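Local coordinates for Ddb_g0293866 (Dictyostelium discoideum, PDB 5LW6), which contains an ADP-ribose-binding macrodomain, the C-terminal part modelled here, and probably helps to sense DNA damage, at residues E53-T63 with G142-S150; T74-S82 with L109-F117. All blocks are in the same frame, centred on the assembly; numbering follows the deposited sequence. Where two conformers were deposited one is given.

Overall arrangement
Contact 1 lies at the heart of the macrodomain, where strands 55-59 and 145-149 run side by side in the middle of the mixed sheet. Contact 2 is a helix pair against that sheet, helix 70-87 with helix 107-116, its centre about 17 Å from the centre of contact 1. In chain order, strand 55-59 leads into helix 70-87, strand 95-101, helix 107-116 and strand 125-130 before strand 145-149, so both segments of contact 2 fall between those of contact 1. The two touch through Phe-58 and Phe-60, which pack on Thr-74, Ser-77, Ile-81 and Leu-109, so that contact 1 forms the sheet's centre and contact 2 part of the helical layer covering one face.

Contact 1 of 2, residues E53-T63 with G142-S150; sequences ERSLAFPFIST and GCKLFATES
Strands 55-59 and 145-149 run parallel, their axes 4.7 Å apart at closest and 14° from each other, with Leu-56 paired to Leu-145 and Ala-57 to Phe-146. This is the centre of the macrodomain sheet; strand 95-101 bonds to the other edge of 55-59, and strand 213-217 flanks 145-149. The backbone ladder zigzags from Leu-145 N to Ser-55 O, from Ala-57 N to Leu-145 O (2.9 Å) and from Ala-147 N to Ala-57 O. It stops at Pro-59, which has no N-H to give: its CD lies 3.4 Å from Ala-147 O instead.

At the start of the strands Ser-55 OG works in both directions. It accepts from Lys-144 N at 2.9 Å and donates to the Glu-53 carboxylate, so one hydroxyl ties the two segments together and steadies the acid. The methylenes of Lys-144 cross the Glu-53 side chain at about a right angle, CE lying 3.6 Å from Glu-53 CG. On one face of the sheet Leu-56 CD1 rests 3.7 Å from Leu-145 CB; on the other, Ala-57 CB meets Phe-146 CD2 obliquely and also touches Cys-143 SG.

Glu-149 closes the far end. With CG anti to its carbonyl carbon (chi1 -67°) and the chain extended beyond, it slides past Pro-59 in the opposite direction and reaches the type II turn from Phe-60 to Thr-63, where OE2 accepts from Ser-62 N at 2.8 Å. Cut back to an alanine here, the side chain could not span that distance, and Ser-62 N would probably lose this acceptor, leaving the turn less firmly tied to strand 145-149. The Ser-62 hydroxyl is held separately, by Val-220 O. Ser-62 N comes to Glu-149 OE2 from above the carboxylate, 50° out of its plane.

Contact 2 of 2, residues T74-S82 with L109-F117; sequences TEISANAIS and LIQSFKKHF
Ser-112 O is gripped twice by His-116, by the helical N and by the ring ND1 (2.9 Å), which come from opposite faces of the carbonyl plane. That second bond helps fix the imidazole on helix 107-116 where it packs against helix 70-87. The helices belong to successive beta-alpha-beta crossovers of the macrodomain; their segments 74-82 and 109-116 cross at -44°, with axes 9.3 Å apart at closest.

Ala-78 is the close point: its small CB fits against His-116 CB at 3.5 Å and also touches Phe-113 CD2. Glu-75 CA sits over one face of the imidazole, 4.2 Å from the ring centroid, a CH-pi contact, while the Asn-79 amide stands nearly perpendicular to the ring, at 82°, with ND2 beside CD2.

The Phe-113 ring is packed by Phe-125, Ile-127 and Met-98 of the sheet and takes Ser-77 OG at its edge. Thr-74 covers the beginning of the interface: CG2, anti to the backbone N, lies 3.8 Å from Phe-113 CE1, while OG1 bonds back to Ile-70 O. At the helix end Phe-117, also packed edge-to-face with Trp-121, lies beside Ile-81 CG2 and turns its ring edge to Ala-78 O, with CE1 3.4 Å from that oxygen.

Contact 1 of 2, residues E53-T63 with G142-S150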
loop_
_atom_site.group_PDB
_atom_site.type_symbol
_atom_site.label_atom_id
_atom_site.label_comp_id
_atom_site.label_asym_id
_atom_site.label_seq_id
_atom_site.Cartn_x
_atom_site.Cartn_y
_atom_site.Cartn_z
ATOM N N GLU A 53 9.195 2.224 -13.686
ATOM C CA GLU A 53 7.747 2.105 -13.953
ATOM C C GLU A 53 6.935 2.155 -12.618
ATOM O O GLU A 53 7.359 1.555 -11.612
ATOM C CB GLU A 53 7.385 0.856 -14.721
ATOM C CG GLU A 53 7.141 -0.339 -13.911
ATOM C CD GLU A 53 6.465 -1.541 -14.611
ATOM O OE1 GLU A 53 6.122 -1.509 -15.829
ATOM O OE2 GLU A 53 6.256 -2.520 -13.878
ATOM N N ARG A 54 5.831 2.908 -12.641
ATOM C CA ARG A 54 4.996 3.111 -11.449
ATOM C C ARG A 54 4.019 1.946 -11.304
ATOM O O ARG A 54 2.787 2.113 -11.404
ATOM C CB ARG A 54 4.341 4.438 -11.506
ATOM C CG ARG A 54 5.285 5.581 -11.223
ATOM C CD ARG A 54 4.642 6.961 -11.440
ATOM N NE ARG A 54 4.349 7.136 -12.818
ATOM C CZ ARG A 54 3.848 8.236 -13.338
ATOM N NH1 ARG A 54 3.547 9.255 -12.539
ATOM N NH2 ARG A 54 3.688 8.323 -14.658
ATOM N N SER A 55 4.540 0.739 -11.011
ATOM C CA SER A 55 3.687 -0.452 -10.899
ATOM C C SER A 55 3.671 -0.754 -9.379
ATOM O O SER A 55 4.717 -1.059 -8.826
ATOM C CB SER A 55 4.195 -1.663 -11.653
ATOM O OG SER A 55 5.576 -1.875 -11.542
ATOM N N LEU A 56 2.528 -0.632 -8.749
ATOM C CA LEU A 56 2.360 -0.752 -7.287
ATOM C C LEU A 56 1.359 -1.808 -6.930
ATOM O O LEU A 56 0.230 -1.727 -7.363
ATOM C CB LEU A 56 1.866 0.547 -6.679
ATOM C CG LEU A 56 1.561 0.524 -5.185
ATOM C CD1 LEU A 56 2.778 0.312 -4.317
ATOM C CD2 LEU A 56 0.831 1.827 -4.897
ATOM N N ALA A 57 1.778 -2.748 -6.062
ATOM C CA ALA A 57 0.920 -3.709 -5.443
ATOM C C ALA A 57 0.670 -3.252 -4.039
ATOM O O ALA A 57 1.618 -2.934 -3.320
ATOM C CB ALA A 57 1.580 -5.073 -5.413
ATOM N N PHE A 58 -0.605 -3.131 -3.652
ATOM C CA PHE A 58 -0.883 -2.520 -2.344
ATOM C C PHE A 58 -2.092 -3.157 -1.739
ATOM O O PHE A 58 -2.895 -3.676 -2.457
ATOM C CB PHE A 58 -1.056 -0.998 -2.430
ATOM C CG PHE A 58 -2.206 -0.532 -3.275
ATOM C CD1 PHE A 58 -2.094 -0.468 -4.646
ATOM C CD2 PHE A 58 -3.380 -0.136 -2.680
ATOM C CE1 PHE A 58 -3.160 -0.039 -5.428
ATOM C CE2 PHE A 58 -4.467 0.340 -3.445
ATOM C CZ PHE A 58 -4.333 0.402 -4.847
ATOM N N PRO A 59 -2.159 -3.192 -0.397
ATOM C CA PRO A 59 -3.319 -3.733 0.241
ATOM C C PRO A 59 -4.532 -2.770 0.240
ATOM O O PRO A 59 -4.394 -1.591 -0.065
ATOM C CB PRO A 59 -2.787 -4.016 1.662
ATOM C CG PRO A 59 -1.918 -2.867 1.913
ATOM C CD PRO A 59 -1.193 -2.645 0.578
ATOM N N PHE A 60 -5.717 -3.337 0.508
ATOM C CA PHE A 60 -6.951 -2.585 0.743
ATOM C C PHE A 60 -6.835 -2.045 2.166
ATOM O O PHE A 60 -7.164 -2.714 3.164
ATOM C CB PHE A 60 -8.109 -3.534 0.520
ATOM C CG PHE A 60 -9.481 -2.933 0.561
ATOM C CD1 PHE A 60 -9.694 -1.577 0.430
ATOM C CD2 PHE A 60 -10.626 -3.798 0.607
ATOM C CE1 PHE A 60 -10.964 -1.043 0.381
ATOM C CE2 PHE A 60 -11.923 -3.237 0.591
ATOM C CZ PHE A 60 -12.087 -1.871 0.499
ATOM N N ILE A 61 -6.258 -0.852 2.243
ATOM C CA ILE A 61 -5.658 -0.375 3.490
ATOM C C ILE A 61 -6.647 -0.422 4.643
ATOM O O ILE A 61 -7.775 0.058 4.501
ATOM C CB ILE A 61 -5.042 1.029 3.296
ATOM C CG1 ILE A 61 -4.106 1.034 2.047
ATOM C CG2 ILE A 61 -4.486 1.539 4.611
ATOM C CD1 ILE A 61 -3.486 2.402 1.826
ATOM N N SER A 62 -6.200 -1.065 5.725
ATOM C CA SER A 62 -6.866 -1.120 7.067
ATOM C C SER A 62 -8.072 -2.038 7.137
ATOM O O SER A 62 -8.719 -2.094 8.171
ATOM C CB SER A 62 -7.247 0.280 7.517
ATOM O OG SER A 62 -6.035 0.992 7.757
ATOM N N THR A 63 -8.386 -2.767 6.083
ATOM C CA THR A 63 -9.624 -3.514 6.040
ATOM C C THR A 63 -9.579 -4.859 6.666
ATOM O O THR A 63 -10.624 -5.467 6.927
ATOM C CB THR A 63 -10.180 -3.720 4.623
ATOM O OG1 THR A 63 -9.278 -4.409 3.795
ATOM C CG2 THR A 63 -10.503 -2.376 4.005
ATOM N N GLY A 142 4.139 -8.692 -10.626
ATOM C CA GLY A 142 4.779 -7.867 -11.627
ATOM C C GLY A 142 4.843 -6.382 -11.271
ATOM O O GLY A 142 4.755 -5.521 -12.179
ATOM N N CYS A 143 4.975 -6.057 -9.987
ATOM C CA CYS A 143 4.965 -4.654 -9.568
ATOM C C CYS A 143 6.306 -4.324 -8.972
ATOM O O CYS A 143 6.823 -5.109 -8.184
ATOM C CB CYS A 143 3.889 -4.380 -8.539
ATOM S SG CYS A 143 2.195 -4.487 -9.268
ATOM N N LYS A 144 6.866 -3.185 -9.361
ATOM C CA LYS A 144 8.127 -2.751 -8.863
ATOM C C LYS A 144 8.103 -2.198 -7.439
ATOM O O LYS A 144 9.162 -2.162 -6.758
ATOM C CB LYS A 144 8.772 -1.754 -9.832
ATOM C CG LYS A 144 9.193 -2.450 -11.100
ATOM C CD LYS A 144 10.051 -1.497 -11.926
ATOM C CE LYS A 144 10.277 -2.028 -13.370
ATOM N NZ LYS A 144 11.358 -3.022 -13.209
ATOM N N LEU A 145 6.910 -1.786 -6.987
ATOM C CA LEU A 145 6.717 -1.262 -5.665
ATOM C C LEU A 145 5.674 -2.166 -4.950
ATOM O O LEU A 145 4.656 -2.493 -5.496
ATOM C CB LEU A 145 6.237 0.196 -5.597
ATOM C CG LEU A 145 7.185 1.217 -6.257
ATOM C CD1 LEU A 145 6.818 1.238 -7.707
ATOM C CD2 LEU A 145 7.022 2.606 -5.624
ATOM N N PHE A 146 6.016 -2.590 -3.742
ATOM C CA PHE A 146 5.167 -3.504 -2.974
ATOM C C PHE A 146 4.914 -2.860 -1.617
ATOM O O PHE A 146 5.865 -2.617 -0.895
ATOM C CB PHE A 146 5.842 -4.863 -2.800
ATOM C CG PHE A 146 4.938 -5.894 -2.173
ATOM C CD1 PHE A 146 4.810 -5.997 -0.795
ATOM C CD2 PHE A 146 4.165 -6.688 -2.940
ATOM C CE1 PHE A 146 3.950 -6.898 -0.190
ATOM C CE2 PHE A 146 3.324 -7.628 -2.384
ATOM C CZ PHE A 146 3.157 -7.729 -1.031
ATOM N N ALA A 147 3.648 -2.601 -1.301
ATOM C CA ALA A 147 3.237 -1.931 -0.057
ATOM C C ALA A 147 2.694 -2.962 0.903
ATOM O O ALA A 147 1.937 -3.901 0.504
ATOM C CB ALA A 147 2.187 -0.916 -0.319
ATOM N N THR A 148 3.035 -2.765 2.178
ATOM C CA THR A 148 2.560 -3.591 3.280
ATOM C C THR A 148 2.130 -2.721 4.454
ATOM O O THR A 148 2.774 -1.732 4.751
ATOM C CB THR A 148 3.677 -4.604 3.699
ATOM O OG1 THR A 148 3.181 -5.530 4.664
ATOM C CG2 THR A 148 4.899 -3.941 4.230
ATOM N N GLU A 149 1.098 -3.143 5.183
ATOM C CA GLU A 149 0.673 -2.377 6.379
ATOM C C GLU A 149 1.691 -2.608 7.495
ATOM O O GLU A 149 2.266 -3.693 7.605
ATOM C CB GLU A 149 -0.656 -2.840 6.842
ATOM C CG GLU A 149 -1.726 -2.495 5.807
ATOM C CD GLU A 149 -3.179 -2.766 6.252
ATOM O OE1 GLU A 149 -3.463 -3.103 7.463
ATOM O OE2 GLU A 149 -4.032 -2.737 5.361
ATOM N N SER A 150 1.938 -1.575 8.247
ATOM C CA SER A 150 2.866 -1.628 9.362
ATOM C C SER A 150 2.311 -0.816 10.540
ATOM O O SER A 150 1.134 -0.400 10.561
ATOM C CB SER A 150 4.236 -1.117 8.889
ATOM O OG SER A 150 5.238 -1.272 9.888
#

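Contact 2 of 2, residues T74-S82 with L109-F117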
loop_
_atom_site.group_PDB
_atom_site.type_symbol
_atom_site.label_atom_id
_atom_site.label_comp_id
_atom_site.label_asym_id
_atom_site.label_seq_id
_atom_site.Cartn_x
_atom_site.Cartn_y
_atom_site.Cartn_z
ATOM N N THR A 74 -14.011 1.443 1.444
ATOM C CA THR A 74 -14.250 1.280 0.008
ATOM C C THR A 74 -14.405 2.609 -0.664
ATOM O O THR A 74 -13.823 2.856 -1.709
ATOM C CB THR A 74 -15.501 0.406 -0.232
ATOM O OG1 THR A 74 -15.270 -0.879 0.359
ATOM C CG2 THR A 74 -15.846 0.316 -1.743
ATOM N N GLU A 75 -15.197 3.503 -0.068
ATOM C CA GLU A 75 -15.433 4.807 -0.685
ATOM C C GLU A 75 -14.115 5.603 -0.747
ATOM O O GLU A 75 -13.787 6.260 -1.765
ATOM C CB GLU A 75 -16.519 5.560 0.123
ATOM C CG GLU A 75 -16.218 6.995 0.524
ATOM C CD GLU A 75 -17.137 7.411 1.646
ATOM O OE1 GLU A 75 -18.362 7.029 1.592
ATOM O OE2 GLU A 75 -16.635 8.104 2.565
ATOM N N ILE A 76 -13.359 5.575 0.340
ATOM C CA ILE A 76 -12.113 6.339 0.406
ATOM C C ILE A 76 -11.101 5.777 -0.597
ATOM O O ILE A 76 -10.546 6.527 -1.365
ATOM C CB ILE A 76 -11.543 6.332 1.815
ATOM C CG1 ILE A 76 -12.370 7.217 2.711
ATOM C CG2 ILE A 76 -10.078 6.798 1.860
ATOM C CD1 ILE A 76 -12.169 6.908 4.161
ATOM N N SER A 77 -10.908 4.462 -0.605
ATOM C CA SER A 77 -10.006 3.791 -1.472
ATOM C C SER A 77 -10.371 4.118 -2.933
ATOM O O SER A 77 -9.530 4.516 -3.752
ATOM C CB SER A 77 -10.197 2.228 -1.274
ATOM O OG SER A 77 -9.321 1.573 -2.104
ATOM N N ALA A 78 -11.626 3.873 -3.292
ATOM C CA ALA A 78 -12.056 4.034 -4.702
ATOM C C ALA A 78 -11.876 5.474 -5.147
ATOM O O ALA A 78 -11.419 5.755 -6.254
ATOM C CB ALA A 78 -13.509 3.653 -4.910
ATOM N N ASN A 79 -12.292 6.398 -4.284
ATOM C CA ASN A 79 -12.182 7.777 -4.620
ATOM C C ASN A 79 -10.697 8.225 -4.764
ATOM O O ASN A 79 -10.360 8.989 -5.670
ATOM C CB ASN A 79 -12.993 8.653 -3.629
ATOM C CG ASN A 79 -14.517 8.720 -3.995
ATOM O OD1 ASN A 79 -15.346 9.041 -3.131
ATOM N ND2 ASN A 79 -14.893 8.416 -5.247
ATOM N N ALA A 80 -9.806 7.787 -3.871
ATOM C CA ALA A 80 -8.432 8.175 -3.896
ATOM C C ALA A 80 -7.773 7.606 -5.175
ATOM O O ALA A 80 -6.961 8.266 -5.836
ATOM C CB ALA A 80 -7.689 7.682 -2.671
ATOM N N ILE A 81 -8.147 6.374 -5.518
ATOM C CA ILE A 81 -7.572 5.695 -6.649
ATOM C C ILE A 81 -7.971 6.441 -7.923
ATOM O O ILE A 81 -7.153 6.673 -8.831
ATOM C CB ILE A 81 -7.982 4.186 -6.707
ATOM C CG1 ILE A 81 -7.170 3.390 -5.629
ATOM C CG2 ILE A 81 -7.705 3.545 -8.088
ATOM C CD1 ILE A 81 -7.772 2.047 -5.243
ATOM N N SER A 82 -9.245 6.768 -7.994
ATOM C CA SER A 82 -9.761 7.468 -9.151
ATOM C C SER A 82 -9.160 8.866 -9.266
ATOM O O SER A 82 -8.830 9.314 -10.364
ATOM C CB SER A 82 -11.310 7.418 -9.217
ATOM O OG SER A 82 -11.705 8.061 -10.400
ATOM N N LEU A 109 -18.552 -5.769 -3.283
ATOM C CA LEU A 109 -17.369 -4.923 -3.180
ATOM C C LEU A 109 -16.993 -4.407 -4.541
ATOM O O LEU A 109 -16.805 -3.228 -4.746
ATOM C CB LEU A 109 -16.205 -5.672 -2.539
ATOM C CG LEU A 109 -14.955 -4.821 -2.409
ATOM C CD1 LEU A 109 -15.227 -3.781 -1.390
ATOM C CD2 LEU A 109 -13.777 -5.697 -2.020
ATOM N N ILE A 110 -16.896 -5.302 -5.491
ATOM C CA ILE A 110 -16.492 -4.915 -6.836
ATOM C C ILE A 110 -17.509 -3.939 -7.419
ATOM O O ILE A 110 -17.150 -2.950 -8.047
ATOM C CB ILE A 110 -16.307 -6.165 -7.736
ATOM C CG1 ILE A 110 -15.191 -7.137 -7.258
ATOM C CG2 ILE A 110 -16.249 -5.716 -9.190
ATOM C CD1 ILE A 110 -13.829 -6.517 -7.078
ATOM N N GLN A 111 -18.789 -4.211 -7.251
ATOM C CA GLN A 111 -19.846 -3.262 -7.714
ATOM C C GLN A 111 -19.706 -1.866 -7.095
ATOM O O GLN A 111 -19.959 -0.881 -7.734
ATOM C CB GLN A 111 -21.263 -3.809 -7.383
ATOM C CG GLN A 111 -21.694 -4.937 -8.281
ATOM C CD GLN A 111 -23.072 -5.473 -7.906
ATOM O OE1 GLN A 111 -23.590 -5.236 -6.795
ATOM N NE2 GLN A 111 -23.696 -6.186 -8.852
ATOM N N SER A 112 -19.268 -1.792 -5.837
ATOM C CA SER A 112 -19.121 -0.537 -5.144
ATOM C C SER A 112 -18.003 0.242 -5.785
ATOM O O SER A 112 -18.135 1.456 -6.006
ATOM C CB SER A 112 -18.758 -0.736 -3.666
ATOM O OG SER A 112 -18.910 0.499 -3.000
ATOM N N PHE A 113 -16.875 -0.432 -6.065
ATOM C CA PHE A 113 -15.847 0.204 -6.818
ATOM C C PHE A 113 -16.356 0.703 -8.154
ATOM O O PHE A 113 -16.068 1.860 -8.536
ATOM C CB PHE A 113 -14.549 -0.650 -7.001
ATOM C CG PHE A 113 -13.657 -0.604 -5.803
ATOM C CD1 PHE A 113 -13.886 -1.418 -4.765
ATOM C CD2 PHE A 113 -12.562 0.193 -5.756
ATOM C CE1 PHE A 113 -13.069 -1.416 -3.619
ATOM C CE2 PHE A 113 -11.761 0.273 -4.616
ATOM C CZ PHE A 113 -12.007 -0.517 -3.530
ATOM N N LYS A 114 -17.084 -0.141 -8.876
ATOM C CA LYS A 114 -17.610 0.258 -10.171
ATOM C C LYS A 114 -18.458 1.507 -10.093
ATOM O O LYS A 114 -18.341 2.397 -10.947
ATOM C CB LYS A 114 -18.510 -0.820 -10.758
ATOM C CG LYS A 114 -17.822 -1.978 -11.391
ATOM C CD LYS A 114 -18.859 -2.946 -12.023
ATOM C CE LYS A 114 -18.196 -4.196 -12.631
ATOM N NZ LYS A 114 -19.218 -5.056 -13.274
ATOM N N LYS A 115 -19.216 1.632 -9.025
ATOM C CA LYS A 115 -20.089 2.758 -8.828
ATOM C C LYS A 115 -19.280 4.037 -8.622
ATOM O O LYS A 115 -19.561 5.059 -9.246
ATOM C CB LYS A 115 -21.006 2.470 -7.643
ATOM C CG LYS A 115 -21.872 3.607 -7.188
ATOM C CD LYS A 115 -22.501 3.349 -5.789
ATOM C CE LYS A 115 -23.657 4.349 -5.521
ATOM N NZ LYS A 115 -24.269 4.452 -4.139
ATOM N N HIS A 116 -18.223 3.964 -7.825
ATOM C CA HIS A 116 -17.339 5.118 -7.638
ATOM C C HIS A 116 -16.549 5.514 -8.847
ATOM O O HIS A 116 -16.095 6.611 -8.932
ATOM C CB HIS A 116 -16.392 4.857 -6.427
ATOM C CG HIS A 116 -17.111 4.922 -5.133
ATOM N ND1 HIS A 116 -17.631 3.817 -4.483
ATOM C CD2 HIS A 116 -17.469 5.994 -4.391
ATOM C CE1 HIS A 116 -18.290 4.212 -3.404
ATOM N NE2 HIS A 116 -18.218 5.519 -3.346
ATOM N N PHE A 117 -16.365 4.607 -9.822
ATOM C CA PHE A 117 -15.671 4.887 -11.006
ATOM C C PHE A 117 -16.612 5.282 -12.136
ATOM O O PHE A 117 -16.171 5.419 -13.264
ATOM C CB PHE A 117 -14.875 3.658 -11.495
ATOM C CG PHE A 117 -13.825 3.165 -10.548
ATOM C CD1 PHE A 117 -13.182 4.071 -9.675
ATOM C CD2 PHE A 117 -13.435 1.826 -10.572
ATOM C CE1 PHE A 117 -12.219 3.614 -8.819
ATOM C CE2 PHE A 117 -12.453 1.353 -9.719
ATOM C CZ PHE A 117 -11.833 2.279 -8.833
#